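Local atomic coordinates of UPF0678 fatty acid-binding protein-like protein ERS007657_00996 (Mycobacterium tuberculosis, PDB entry 6R3W), a protein that binds a heme b group in a beta-barrel and probably converts peroxynitrite to nitrate, so helping to detoxify reactive nitrogen species. Residues Gly17-Gly23 with Glu34-Val40; Pro86-Thr90 with Ile116-Ala122; Glu91-Gly95 with Leu108-Gly114. One frame throughout, in Å; residues are numbered along the deposited sequence.

Interaction 1: Gly17-Gly23 with Glu34-Val40; sequences GSWAGRG and EYLEEVV. With HEM (protoporphyrin IX containing Fe), chain B.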
loop_
_atom_site.group_PDB
_atom_site.type_symbol
_atom_site.label_atom_id
_atom_site.label_comp_id
_atom_site.label_asym_id
_atom_site.label_seq_id
_atom_site.Cartn_x
_atom_site.Cartn_y
_atom_site.Cartn_z
ATOM N N GLY A 17 7.044 5.504 -11.060
ATOM C CA GLY A 17 8.380 5.908 -10.640
ATOM C C GLY A 17 8.730 5.419 -9.248
ATOM O O GLY A 17 8.107 4.442 -8.750
ATOM N N SER A 18 9.766 6.019 -8.689
ATOM C CA SER A 18 10.400 5.599 -7.435
ATOM C C SER A 18 10.084 6.625 -6.364
ATOM O O SER A 18 10.090 7.828 -6.659
ATOM C CB SER A 18 11.877 5.441 -7.614
ATOM O OG SER A 18 12.163 4.318 -8.439
ATOM N N TRP A 19 9.786 6.139 -5.176
ATOM C CA TRP A 19 9.351 6.945 -4.028
ATOM C C TRP A 19 10.175 6.537 -2.811
ATOM O O TRP A 19 10.384 5.336 -2.631
ATOM C CB TRP A 19 7.854 6.736 -3.778
ATOM C CG TRP A 19 6.985 7.115 -4.940
ATOM C CD1 TRP A 19 6.635 6.331 -6.003
ATOM C CD2 TRP A 19 6.291 8.354 -5.116
ATOM N NE1 TRP A 19 5.801 7.012 -6.844
ATOM C CE2 TRP A 19 5.579 8.269 -6.333
ATOM C CE3 TRP A 19 6.249 9.545 -4.395
ATOM C CZ2 TRP A 19 4.776 9.313 -6.796
ATOM C CZ3 TRP A 19 5.456 10.572 -4.851
ATOM C CH2 TRP A 19 4.774 10.479 -6.061
ATOM N N ALA A 20 10.598 7.500 -2.000
ATOM C CA ALA A 20 11.359 7.177 -0.782
ATOM C C ALA A 20 10.924 8.110 0.333
ATOM O O ALA A 20 10.700 9.291 0.074
ATOM C CB ALA A 20 12.851 7.280 -1.026
ATOM N N GLY A 21 10.868 7.598 1.546
ATOM C CA GLY A 21 10.576 8.426 2.706
ATOM C C GLY A 21 10.573 7.626 3.973
ATOM O O GLY A 21 11.425 6.728 4.136
ATOM N N ARG A 22 9.690 7.993 4.881
ATOM C CA ARG A 22 9.771 7.570 6.280
ATOM C C ARG A 22 8.371 7.528 6.850
ATOM O O ARG A 22 7.520 8.369 6.473
ATOM C CB ARG A 22 10.716 8.509 7.022
ATOM C CG ARG A 22 10.826 8.277 8.523
ATOM C CD ARG A 22 11.964 9.097 9.136
ATOM N NE ARG A 22 11.898 9.090 10.590
ATOM C CZ ARG A 22 12.779 9.718 11.373
ATOM N NH1 ARG A 22 13.829 10.286 10.827
ATOM N NH2 ARG A 22 12.608 9.762 12.682
ATOM N N GLY A 23 8.150 6.603 7.771
ATOM C CA GLY A 23 6.874 6.530 8.470
ATOM C C GLY A 23 7.016 5.968 9.852
ATOM O O GLY A 23 8.146 5.915 10.401
ATOM N N GLU A 34 9.439 3.111 14.047
ATOM C CA GLU A 34 9.494 3.911 12.808
ATOM C C GLU A 34 10.322 3.182 11.753
ATOM O O GLU A 34 11.044 2.237 12.095
ATOM C CB GLU A 34 9.988 5.331 13.110
ATOM C CG GLU A 34 11.317 5.404 13.840
ATOM C CD GLU A 34 11.699 6.821 14.220
ATOM O OE1 GLU A 34 11.021 7.766 13.736
ATOM O OE2 GLU A 34 12.730 6.987 14.872
ATOM N N TYR A 35 10.243 3.657 10.526
ATOM C CA TYR A 35 10.837 2.943 9.383
ATOM C C TYR A 35 11.133 3.919 8.256
ATOM O O TYR A 35 10.435 4.947 8.116
ATOM C CB TYR A 35 9.919 1.803 8.916
ATOM C CG TYR A 35 8.536 2.223 8.492
ATOM C CD1 TYR A 35 8.240 2.476 7.168
ATOM C CD2 TYR A 35 7.491 2.246 9.402
ATOM C CE1 TYR A 35 6.948 2.788 6.765
ATOM C CE2 TYR A 35 6.197 2.582 9.021
ATOM C CZ TYR A 35 5.918 2.833 7.693
ATOM O OH TYR A 35 4.624 3.110 7.310
ATOM N N LEU A 36 12.092 3.521 7.418
ATOM C CA LEU A 36 12.337 4.102 6.090
ATOM C C LEU A 36 11.679 3.206 5.048
ATOM O O LEU A 36 11.591 1.986 5.282
ATOM C CB LEU A 36 13.842 4.216 5.844
ATOM C CG LEU A 36 14.607 5.030 6.874
ATOM C CD1 LEU A 36 16.088 5.083 6.523
ATOM C CD2 LEU A 36 14.034 6.423 6.997
ATOM N N GLU A 37 11.213 3.795 3.958
ATOM C CA GLU A 37 10.417 3.080 2.954
ATOM C C GLU A 37 10.872 3.490 1.566
ATOM O O GLU A 37 11.003 4.702 1.316
ATOM C CB GLU A 37 8.940 3.366 3.157
ATOM C CG GLU A 37 8.039 2.732 2.119
ATOM C CD GLU A 37 6.574 2.748 2.488
ATOM O OE1 GLU A 37 6.235 3.310 3.548
ATOM O OE2 GLU A 37 5.767 2.218 1.696
ATOM N N GLU A 38 10.993 2.501 0.679
ATOM C CA GLU A 38 11.226 2.685 -0.758
ATOM C C GLU A 38 10.122 1.942 -1.506
ATOM O O GLU A 38 9.918 0.739 -1.233
ATOM C CB GLU A 38 12.599 2.141 -1.163
ATOM C CG GLU A 38 13.762 2.796 -0.450
ATOM C CD GLU A 38 14.471 3.856 -1.271
ATOM O OE1 GLU A 38 14.132 4.001 -2.466
ATOM O OE2 GLU A 38 15.324 4.574 -0.700
ATOM N N VAL A 39 9.491 2.622 -2.460
ATOM C CA VAL A 39 8.406 2.061 -3.292
ATOM C C VAL A 39 8.733 2.289 -4.765
ATOM O O VAL A 39 9.271 3.353 -5.113
ATOM C CB VAL A 39 7.077 2.704 -2.905
ATOM C CG1 VAL A 39 6.064 2.625 -4.023
ATOM C CG2 VAL A 39 6.553 2.115 -1.605
ATOM N N VAL A 40 8.409 1.317 -5.589
ATOM C CA VAL A 40 8.458 1.502 -7.059
ATOM C C VAL A 40 7.117 1.105 -7.644
ATOM O O VAL A 40 6.651 -0.012 -7.379
ATOM C CB VAL A 40 9.603 0.708 -7.710
ATOM C CG1 VAL A 40 9.603 0.915 -9.209
ATOM C CG2 VAL A 40 10.955 1.060 -7.125
HETATM C CHA HEM B . 3.799 -6.051 14.055
HETATM C CHB HEM B . 6.364 -3.158 11.206
HETATM C CHC HEM B . 3.107 -3.725 7.627
HETATM C CHD HEM B . 0.803 -7.027 10.353
HETATM C C1A HEM B . 4.774 -5.216 13.572
HETATM C C2A HEM B . 5.968 -4.866 14.292
HETATM C C3A HEM B . 6.684 -4.061 13.479
HETATM C C4A HEM B . 5.942 -3.896 12.280
HETATM C CMA HEM B . 8.039 -3.476 13.763
HETATM C CAA HEM B . 6.341 -5.328 15.680
HETATM C CBA HEM B . 7.501 -6.316 15.633
HETATM C CGA HEM B . 7.110 -7.539 14.873
HETATM O O1A HEM B . 7.769 -7.870 13.865
HETATM O O2A HEM B . 6.164 -8.246 15.273
HETATM C C1B HEM B . 5.660 -3.019 9.995
HETATM C C2B HEM B . 6.128 -2.239 8.893
HETATM C C3B HEM B . 5.190 -2.356 7.882
HETATM C C4B HEM B . 4.173 -3.289 8.388
HETATM C CMB HEM B . 7.409 -1.440 8.851
HETATM C CAB HEM B . 5.128 -1.708 6.553
HETATM C CBB HEM B . 5.630 -0.508 6.341
HETATM C C1C HEM B . 2.216 -4.716 8.046
HETATM C C2C HEM B . 1.168 -5.253 7.266
HETATM C C3C HEM B . 0.569 -6.232 8.014
HETATM C C4C HEM B . 1.193 -6.219 9.311
HETATM C CMC HEM B . 0.829 -4.801 5.884
HETATM C CAC HEM B . -0.488 -7.192 7.623
HETATM C CBC HEM B . -0.472 -7.821 6.442
HETATM C C1D HEM B . 1.400 -6.978 11.607
HETATM C C2D HEM B . 0.972 -7.825 12.729
HETATM C C3D HEM B . 1.800 -7.565 13.741
HETATM C C4D HEM B . 2.743 -6.530 13.266
HETATM C CMD HEM B . -0.130 -8.848 12.705
HETATM C CAD HEM B . 2.006 -8.473 14.921
HETATM C CBD HEM B . 1.236 -8.012 16.073
HETATM C CGD HEM B . 1.415 -8.991 17.236
HETATM O O1D HEM B . 2.284 -9.919 17.348
HETATM O O2D HEM B . 0.648 -8.859 18.086
HETATM N NA HEM B . 4.804 -4.616 12.323
HETATM N NB HEM B . 4.507 -3.626 9.648
HETATM N NC HEM B . 2.196 -5.280 9.294
HETATM N ND HEM B . 2.483 -6.216 11.968
HETATM FE FE HEM B . 3.439 -4.903 10.873
HETATM O O HOH W 1 12.473 3.709 -4.548
HETATM O O HOH W 2 9.268 8.217 11.651
HETATM O O HOH W 3 4.669 -6.493 10.117
#
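Trp19 and Val39, Gly21 and Glu37, and Gly23 and Tyr35 form three antiparallel hydrogen-bonded pairs between the first two barrel strands, each with two backbone bonds, such as Trp19 N to Val39 O at 2.8 Å. Between these rungs CA-H...O contacts fill in, including Ala20 CA to Glu37 O at 3.3 Å.

A CH-pi contact joins Gly23 to Tyr35. With CG between its backbone N and carbonyl carbon (chi1 59°), the ring turns one face to Gly23, whose CA lies 4.0 Å from the ring centroid. Having no side chain, Gly23 can lie flat on the phenol, so glycine suits the place. The ring's opposite face receives the heme vinyl, CE1 lying 3.6 Å from HEM CBB.

Arg22, on the face of the sheet opposite Tyr35, is extended from CG to NE and makes a salt bridge from NH2 to Glu34 OE1 at 2.8 Å, meeting the carboxylate from above its plane. Water 2 links Arg22 NE, Gly23 O and Glu34 OE1.

The last glycine of the GXWXGXG motif thus packs on one face of a heme-pocket tyrosine and the vinyl meets the other, so the ring lies between them, while its hydroxyl and OE1 of the buried Glu37 share Tyr141 OH as hydrogen-bond partner.

Interaction 2: Pro86-Thr90 with Ile116-Ala122; sequences PSGIT and IGLAPTA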
loop_
_atom_site.group_PDB
_atom_site.type_symbol
_atom_site.label_atom_id
_atom_site.label_comp_id
_atom_site.label_asym_id
_atom_site.label_seq_id
_atom_site.Cartn_x
_atom_site.Cartn_y
_atom_site.Cartn_z
ATOM N N PRO A 86 5.884 -11.173 3.155
ATOM C CA PRO A 86 6.844 -12.199 3.536
ATOM C C PRO A 86 6.547 -12.813 4.907
ATOM O O PRO A 86 7.188 -13.794 5.259
ATOM C CB PRO A 86 8.180 -11.432 3.558
ATOM C CG PRO A 86 7.770 -10.016 3.904
ATOM C CD PRO A 86 6.472 -9.818 3.146
ATOM N N SER A 87 5.563 -12.238 5.606
ATOM C CA SER A 87 5.015 -12.720 6.896
ATOM C C SER A 87 4.053 -13.901 6.683
ATOM O O SER A 87 3.436 -14.343 7.668
ATOM C CB SER A 87 4.325 -11.588 7.585
ATOM O OG SER A 87 3.383 -11.020 6.699
ATOM N N GLY A 88 3.833 -14.338 5.439
ATOM C CA GLY A 88 2.920 -15.473 5.193
ATOM C C GLY A 88 1.473 -15.052 5.017
ATOM O O GLY A 88 0.566 -15.882 5.309
ATOM N N ILE A 89 1.259 -13.867 4.466
ATOM C CA ILE A 89 -0.090 -13.292 4.346
ATOM C C ILE A 89 -0.262 -12.801 2.915
ATOM O O ILE A 89 0.668 -12.163 2.360
ATOM C CB ILE A 89 -0.284 -12.172 5.386
ATOM C CG1 ILE A 89 -0.141 -12.740 6.804
ATOM C CG2 ILE A 89 -1.625 -11.510 5.178
ATOM C CD1 ILE A 89 -0.231 -11.729 7.894
ATOM N N THR A 90 -1.428 -13.049 2.330
ATOM C CA THR A 90 -1.844 -12.404 1.076
ATOM C C THR A 90 -2.990 -11.444 1.356
ATOM O O THR A 90 -3.733 -11.625 2.354
ATOM C CB THR A 90 -2.265 -13.432 0.027
ATOM O OG1 THR A 90 -3.370 -14.170 0.584
ATOM C CG2 THR A 90 -1.127 -14.343 -0.379
ATOM N N ILE A 116 -8.165 -11.745 2.627
ATOM C CA ILE A 116 -6.878 -12.039 3.289
ATOM C C ILE A 116 -6.660 -13.543 3.266
ATOM O O ILE A 116 -7.623 -14.294 3.557
ATOM C CB ILE A 116 -6.885 -11.460 4.705
ATOM C CG1 ILE A 116 -6.793 -9.932 4.639
ATOM C CG2 ILE A 116 -5.777 -12.076 5.550
ATOM C CD1 ILE A 116 -6.974 -9.243 5.942
ATOM N N GLY A 117 -5.453 -13.952 2.967
ATOM C CA GLY A 117 -5.042 -15.340 3.149
ATOM C C GLY A 117 -3.962 -15.444 4.190
ATOM O O GLY A 117 -3.054 -14.593 4.214
ATOM N N LEU A 118 -4.054 -16.446 5.047
ATOM C CA LEU A 118 -3.087 -16.668 6.126
ATOM C C LEU A 118 -2.431 -18.031 5.936
ATOM O O LEU A 118 -3.148 -19.058 5.947
ATOM C CB LEU A 118 -3.805 -16.602 7.465
ATOM C CG LEU A 118 -4.580 -15.333 7.770
ATOM C CD1 LEU A 118 -5.291 -15.480 9.098
ATOM C CD2 LEU A 118 -3.667 -14.116 7.783
ATOM N N ALA A 119 -1.113 -18.059 5.887
ATOM C CA ALA A 119 -0.390 -19.333 5.897
ATOM C C ALA A 119 -0.586 -19.981 7.265
ATOM O O ALA A 119 -0.952 -19.301 8.236
ATOM C CB ALA A 119 1.072 -19.117 5.613
ATOM N N PRO A 120 -0.291 -21.289 7.420
ATOM C CA PRO A 120 -0.512 -21.955 8.702
ATOM C C PRO A 120 0.236 -21.295 9.861
ATOM O O PRO A 120 -0.274 -21.318 10.974
ATOM C CB PRO A 120 -0.030 -23.395 8.419
ATOM C CG PRO A 120 -0.327 -23.592 6.962
ATOM C CD PRO A 120 0.030 -22.260 6.350
ATOM N N THR A 121 1.376 -20.677 9.575
ATOM C CA THR A 121 2.265 -20.100 10.613
ATOM C C THR A 121 2.109 -18.578 10.702
ATOM O O THR A 121 2.854 -17.970 11.484
ATOM C CB THR A 121 3.727 -20.506 10.386
ATOM O OG1 THR A 121 4.183 -20.029 9.125
ATOM C CG2 THR A 121 3.934 -22.002 10.483
ATOM N N ALA A 122 1.157 -17.975 9.978
ATOM C CA ALA A 122 1.001 -16.504 9.974
ATOM C C ALA A 122 0.264 -16.037 11.238
ATOM O O ALA A 122 -0.575 -16.792 11.816
ATOM C CB ALA A 122 0.277 -16.068 8.736
#
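Gly88 O accepts the shortest polar bond here, from Ala119 N at 2.8 Å, with the donor nearly in line with the carbonyl. The bond lies at the open end of a beta hairpin, beside a G1 beta bulge in which Gly88 and Ile89 together face His85. Gly88 has the positive phi (88°) usual for the first bulge position, and its lack of a side chain leaves room for the methyl of Ala119, so glycine fits on both counts. The same carbonyl oxygen is flanked by two small methyls, Ala119 CB at 3.3 Å and Ala122 CB at 3.4 Å.

Farther into the hairpin, Thr90 and Gly117 form an antiparallel hydrogen-bonded pair. Thr90 N reaches Gly117 O at 2.9 Å, and Gly117 N returns the bond to Thr90 O.

On the opposite face of the sheet from Thr90, Ile89 and Leu118 run next to each other in the same direction. Ile89 CG1, placed anti to the carbonyl carbon (chi1 -61°), touches Leu118 CD2 at 3.9 Å and the methyl of Ala122 as well. Ile89 also packs on Val125 and lies about 4 Å from the heme at the nearest atoms, so its branched, apolar side chain suits a place between the hairpin and the pocket.

Beyond Leu118 the chain folds back in a type I turn from Ala119 to Ala122. Pro120 fits the second position, its ring fixing the required phi, and Ala122 N closes the turn on Ala119 O at 3.0 Å. At Gly117 the lack of a side chain lets Thr90 OG1 come within 3.3 Å of Gly117 CA.

Interaction 3: Glu91-Gly95 with Leu108-Gly114; sequences EIEVG and LSTRADG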
loop_
_atom_site.group_PDB
_atom_site.type_symbol
_atom_site.label_atom_id
_atom_site.label_comp_id
_atom_site.label_asym_id
_atom_site.label_seq_id
_atom_site.Cartn_x
_atom_site.Cartn_y
_atom_site.Cartn_z
ATOM N N GLU A 91 -3.166 -10.476 0.477
ATOM C CA GLU A 91 -4.103 -9.342 0.683
ATOM C C GLU A 91 -4.691 -8.990 -0.690
ATOM O O GLU A 91 -3.918 -8.760 -1.633
ATOM C CB GLU A 91 -3.316 -8.168 1.361
ATOM C CG GLU A 91 -4.025 -6.834 1.442
ATOM C CD GLU A 91 -3.171 -5.729 2.010
ATOM O OE1 GLU A 91 -1.934 -5.930 2.190
ATOM O OE2 GLU A 91 -3.707 -4.589 2.173
ATOM N N ILE A 92 -6.012 -8.844 -0.779
ATOM C CA ILE A 92 -6.671 -8.131 -1.887
ATOM C C ILE A 92 -7.499 -7.015 -1.294
ATOM O O ILE A 92 -8.423 -7.298 -0.498
ATOM C CB ILE A 92 -7.510 -9.048 -2.766
ATOM C CG1 ILE A 92 -6.684 -10.208 -3.313
ATOM C CG2 ILE A 92 -8.145 -8.220 -3.873
ATOM C CD1 ILE A 92 -7.476 -11.184 -4.181
ATOM N N GLU A 93 -7.138 -5.773 -1.602
ATOM C CA GLU A 93 -7.958 -4.633 -1.183
ATOM C C GLU A 93 -8.674 -4.089 -2.398
ATOM O O GLU A 93 -8.086 -4.054 -3.498
ATOM C CB GLU A 93 -7.105 -3.531 -0.587
ATOM C CG GLU A 93 -6.368 -3.934 0.660
ATOM C CD GLU A 93 -6.063 -2.790 1.602
ATOM O OE1 GLU A 93 -6.773 -1.738 1.515
ATOM O OE2 GLU A 93 -5.251 -3.030 2.533
ATOM N N VAL A 94 -9.926 -3.726 -2.238
ATOM C CA VAL A 94 -10.755 -3.210 -3.339
ATOM C C VAL A 94 -11.176 -1.798 -2.974
ATOM O O VAL A 94 -11.456 -1.530 -1.803
ATOM C CB VAL A 94 -11.938 -4.146 -3.596
ATOM C CG1 VAL A 94 -12.782 -3.664 -4.757
ATOM C CG2 VAL A 94 -11.479 -5.574 -3.826
ATOM N N GLY A 95 -11.285 -0.927 -3.960
ATOM C CA GLY A 95 -11.819 0.409 -3.679
ATOM C C GLY A 95 -11.855 1.287 -4.887
ATOM O O GLY A 95 -12.082 0.794 -6.018
ATOM N N LEU A 108 -9.029 2.047 -0.271
ATOM C CA LEU A 108 -9.141 0.594 -0.515
ATOM C C LEU A 108 -9.358 -0.133 0.801
ATOM O O LEU A 108 -8.946 0.374 1.846
ATOM C CB LEU A 108 -7.880 0.054 -1.175
ATOM C CG LEU A 108 -7.426 0.733 -2.450
ATOM C CD1 LEU A 108 -6.378 1.764 -2.146
ATOM C CD2 LEU A 108 -6.929 -0.310 -3.432
ATOM N N SER A 109 -9.908 -1.326 0.723
ATOM C CA SER A 109 -10.076 -2.164 1.915
ATOM C C SER A 109 -10.247 -3.627 1.514
ATOM O O SER A 109 -10.946 -3.908 0.518
ATOM C CB SER A 109 -11.277 -1.705 2.719
ATOM O OG SER A 109 -11.498 -2.531 3.850
ATOM N N THR A 110 -9.731 -4.533 2.334
ATOM C CA THR A 110 -10.097 -5.964 2.216
ATOM C C THR A 110 -11.590 -6.142 2.484
ATOM O O THR A 110 -12.118 -7.190 2.116
ATOM C CB THR A 110 -9.267 -6.836 3.169
ATOM O OG1 THR A 110 -9.523 -6.450 4.522
ATOM C CG2 THR A 110 -7.780 -6.729 2.883
ATOM N N ARG A 111 -12.200 -5.216 3.210
ATOM C CA ARG A 111 -13.596 -5.326 3.691
ATOM C C ARG A 111 -14.591 -5.015 2.565
ATOM O O ARG A 111 -15.791 -5.228 2.773
ATOM C CB ARG A 111 -13.810 -4.409 4.898
ATOM C CG ARG A 111 -12.831 -4.693 6.039
ATOM C CD ARG A 111 -13.076 -3.863 7.282
ATOM N NE ARG A 111 -12.938 -2.439 7.032
ATOM C CZ ARG A 111 -13.909 -1.561 7.104
ATOM N NH1 ARG A 111 -15.142 -1.932 7.379
ATOM N NH2 ARG A 111 -13.646 -0.283 6.912
ATOM N N ALA A 112 -14.122 -4.486 1.434
ATOM C CA ALA A 112 -14.982 -4.125 0.282
ATOM C C ALA A 112 -14.910 -5.223 -0.787
ATOM O O ALA A 112 -14.547 -4.932 -1.937
ATOM C CB ALA A 112 -14.585 -2.769 -0.262
ATOM N N ASP A 113 -15.199 -6.467 -0.393
ATOM C CA ASP A 113 -15.154 -7.654 -1.284
ATOM C C ASP A 113 -13.709 -7.979 -1.655
ATOM O O ASP A 113 -13.489 -8.589 -2.711
ATOM C CB ASP A 113 -16.025 -7.450 -2.518
ATOM C CG ASP A 113 -16.564 -8.743 -3.122
ATOM O OD1 ASP A 113 -16.527 -9.801 -2.440
ATOM O OD2 ASP A 113 -17.070 -8.660 -4.238
ATOM N N GLY A 114 -12.778 -7.678 -0.762
ATOM C CA GLY A 114 -11.399 -8.143 -0.858
ATOM C C GLY A 114 -11.192 -9.414 -0.060
ATOM O O GLY A 114 -12.148 -10.153 0.131
#
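Glu93 reaches across Leu108 and Ser109 to Thr110, where the strand gives way to a loop. Its CB rests 3.7 Å from Leu108 CB. CG lies anti to the carbonyl carbon (chi1 -62°) and meets the methyl Thr110 CG2 at 3.8 Å. CD passes over Ser109 CA, and OE1 ends beside Leu108 O without a hydrogen bond. OE2 finds its partner outside, in a salt bridge to Arg130 NE. A long acidic side chain suits this buried place because its methylenes pack while its carboxylate reaches an arginine. Glu91, whose CG also touches Thr110 CG2, sends OE1 to His85 and to the same Arg130.

Val94 and Ser109 form the hydrogen-bonded pair between these two segments, with Val94 N to Ser109 O at 2.9 Å and nearly straight at hydrogen (174°). Next along, Gly95, having no side chain, lets the two strands come to 4.1 Å between its CA and Leu108 CA.

After Ser109 the second strand leaves the sheet. Ser109 OG accepts Arg111 N at 2.8 Å in an ST turn, inside a type I beta turn from Ser109 to Ala112, and is itself tied to Asp129. The loop curls over Val94, whose CB lies 3.2 Å from Ala112 O. Gly114 then brings the chain back, its bare CA able to come 3.1 Å from Ile92 O, which Thr110 CA also approaches. Such a short outward loop, with pairing resumed beyond it, is an interruption of one strand in an antiparallel hairpin, here part of the calycin-type barrel of the nitrobindins.

How the interactions relate
From the N terminus, interaction 1 comes first: it closes the short hairpin of strands 17-25 and 33-42, and is complete before the other two begin. Much later, interaction 2 opens at 86-90 and closes only at 116-122, and interaction 3 (91-95 with 108-114) is nested within that loop. Both belong to the hairpin of strands 89-100 and 103-118, interaction 2 near its open end by the heme, interaction 3 farther toward the turn. They touch where Ile116 CG1 packs on Thr110 CG2. Interactions 1 and 3 lie on opposite sides of the chain's centre, about 23 Å apart between centres, so the three secure two distant parts of one closed ten-stranded barrel.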